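Long-range contact in catechol 2,3-dioxygenase (Rhodococcus sp., PDB 2WL9), which probably catalyses the iron-dependent extradiol ring cleavage of catechols, a step in the breakdown of aromatic hydrocarbons: residues 147-152 with 210-215. Sequence-based numbering, arbitrary orientation.
Sequences LGHIII and INHLMI. With FE (Fe (III) ion), chain K.
The backbone N of Asn211 donates a nearly straight hydrogen bond to Ile151 O (2.8 Å). Further along the antiparallel strands, Met214 N donates to His149 O at 2.9 Å. His149 N returns a longer bond to Met214 O.

His149 and His212 both project from the same face of the sheet. In each, CG sits between the backbone N and the carbonyl carbon (chi1 73° and 80°), which brings the two rings together over the strands. They meet rim to rim with planes at 82°, and both NE2 atoms bind the iron: His149 NE2 at 2.3 Å, His212 NE2 at 2.4 Å. Met214 CB lies over one face of the His149 ring, 3.4 Å from its centroid, as a CH-pi contact. Ile151 CD1 packs against His212 CE1 at 3.3 Å. Together with the iron bonds, these contacts probably help fix the turn of the two imidazoles.

On the other face, Ile150 CG2 touches Ile210 CD1 (3.7 Å) and Leu213 CD1. Leu7 and Ile65 also touch Ile150 there.

Glu263 supplies the third protein ligand, and Tyr253, also part of the iron site, meets the His212 ring edge-to-face. Two histidines and a glutamate form the two-histidine, one-carboxylate facial triad of type I extradiol dioxygenases.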
loop_
_atom_site.group_PDB
_atom_site.type_symbol
_atom_site.label_atom_id
_atom_site.label_comp_id
_atom_site.label_asym_id
_atom_site.label_seq_id
_atom_site.Cartn_x
_atom_site.Cartn_y
_atom_site.Cartn_z
ATOM N N LEU C 147 8.683 27.337 9.829
ATOM C CA LEU C 147 9.703 27.087 10.857
ATOM C C LEU C 147 9.156 26.513 12.164
ATOM O O LEU C 147 9.892 25.880 12.910
ATOM C CB LEU C 147 10.565 28.331 11.131
ATOM C CG LEU C 147 10.037 29.457 12.018
ATOM C CD1 LEU C 147 11.184 30.191 12.715
ATOM C CD2 LEU C 147 9.242 30.417 11.167
ATOM N N GLY C 148 7.872 26.739 12.431
ATOM C CA GLY C 148 7.253 26.355 13.697
ATOM C C GLY C 148 6.052 27.250 13.937
ATOM O O GLY C 148 5.368 27.618 12.989
ATOM N N HIS C 149 5.790 27.600 15.195
ATOM C CA HIS C 149 4.744 28.577 15.505
ATOM C C HIS C 149 5.156 29.574 16.566
ATOM O O HIS C 149 6.121 29.347 17.291
ATOM C CB HIS C 149 3.423 27.901 15.883
ATOM C CG HIS C 149 3.412 27.268 17.239
ATOM N ND1 HIS C 149 3.285 25.908 17.419
ATOM C CD2 HIS C 149 3.467 27.809 18.481
ATOM C CE1 HIS C 149 3.278 25.636 18.712
ATOM N NE2 HIS C 149 3.390 26.773 19.378
ATOM N N ILE C 150 4.396 30.660 16.667
ATOM C CA ILE C 150 4.712 31.761 17.570
ATOM C C ILE C 150 3.477 32.300 18.279
ATOM O O ILE C 150 2.389 32.377 17.692
ATOM C CB ILE C 150 5.399 32.938 16.821
ATOM C CG1 ILE C 150 4.537 33.410 15.634
ATOM C CG2 ILE C 150 6.822 32.541 16.395
ATOM C CD1 ILE C 150 5.105 34.590 14.851
ATOM N N ILE C 151 3.655 32.679 19.540
ATOM C CA ILE C 151 2.650 33.461 20.249
ATOM C C ILE C 151 3.122 34.908 20.335
ATOM O O ILE C 151 4.216 35.188 20.849
ATOM C CB ILE C 151 2.327 32.894 21.645
ATOM C CG1 ILE C 151 1.475 31.632 21.503
ATOM C CG2 ILE C 151 1.596 33.942 22.501
ATOM C CD1 ILE C 151 0.876 31.109 22.806
ATOM N N ILE C 152 2.297 35.812 19.814
ATOM C CA ILE C 152 2.662 37.225 19.700
ATOM C C ILE C 152 1.642 38.143 20.374
ATOM O O ILE C 152 0.498 37.746 20.607
ATOM C CB ILE C 152 2.903 37.645 18.224
ATOM C CG1 ILE C 152 1.655 37.404 17.360
ATOM C CG2 ILE C 152 4.138 36.918 17.654
ATOM C CD1 ILE C 152 1.762 37.961 15.946
ATOM N N ILE C 210 6.925 39.019 21.372
ATOM C CA ILE C 210 6.835 37.564 21.226
ATOM C C ILE C 210 6.904 36.878 22.594
ATOM O O ILE C 210 7.689 37.280 23.467
ATOM C CB ILE C 210 7.936 37.041 20.240
ATOM C CG1 ILE C 210 7.799 35.540 19.950
ATOM C CG2 ILE C 210 9.346 37.389 20.734
ATOM C CD1 ILE C 210 8.390 35.124 18.589
ATOM N N ASN C 211 6.057 35.871 22.789
ATOM C CA ASN C 211 6.108 35.067 23.999
ATOM C C ASN C 211 6.972 33.831 23.793
ATOM O O ASN C 211 7.888 33.573 24.571
ATOM C CB ASN C 211 4.713 34.659 24.466
ATOM C CG ASN C 211 4.761 33.692 25.630
ATOM O OD1 ASN C 211 5.106 34.064 26.756
ATOM N ND2 ASN C 211 4.427 32.440 25.364
ATOM N N HIS C 212 6.672 33.068 22.749
ATOM C CA HIS C 212 7.483 31.903 22.427
ATOM C C HIS C 212 7.517 31.561 20.944
ATOM O O HIS C 212 6.679 32.008 20.168
ATOM C CB HIS C 212 7.079 30.679 23.275
ATOM C CG HIS C 212 5.867 29.952 22.776
ATOM N ND1 HIS C 212 4.591 30.257 23.194
ATOM C CD2 HIS C 212 5.744 28.908 21.924
ATOM C CE1 HIS C 212 3.731 29.442 22.605
ATOM N NE2 HIS C 212 4.404 28.622 21.823
ATOM N N LEU C 213 8.482 30.746 20.605
ATOM C CA LEU C 213 8.631 30.081 19.348
ATOM C C LEU C 213 8.731 28.594 19.619
ATOM O O LEU C 213 9.473 28.180 20.431
ATOM C CB LEU C 213 9.864 30.523 18.603
ATOM C CG LEU C 213 10.368 29.695 17.435
ATOM C CD1 LEU C 213 9.402 29.665 16.330
ATOM C CD2 LEU C 213 11.683 30.143 16.990
ATOM N N MET C 214 7.960 27.830 18.879
ATOM C CA MET C 214 7.991 26.393 18.929
ATOM C C MET C 214 8.682 25.860 17.674
ATOM O O MET C 214 8.401 26.280 16.637
ATOM C CB MET C 214 6.594 25.866 18.974
ATOM C CG MET C 214 6.479 24.470 19.059
ATOM S SD MET C 214 6.723 23.448 17.607
ATOM C CE MET C 214 6.324 21.946 18.156
ATOM N N ILE C 215 9.617 24.967 17.865
ATOM C CA ILE C 215 10.370 24.294 16.849
ATOM C C ILE C 215 10.176 22.766 17.055
ATOM O O ILE C 215 10.072 22.285 18.158
ATOM C CB ILE C 215 11.852 24.662 16.827
ATOM C CG1 ILE C 215 12.556 24.270 18.108
ATOM C CG2 ILE C 215 12.079 26.116 16.490
ATOM C CD1 ILE C 215 13.960 24.655 18.172
HETATM FE FE FE K . 3.145 26.581 21.695
#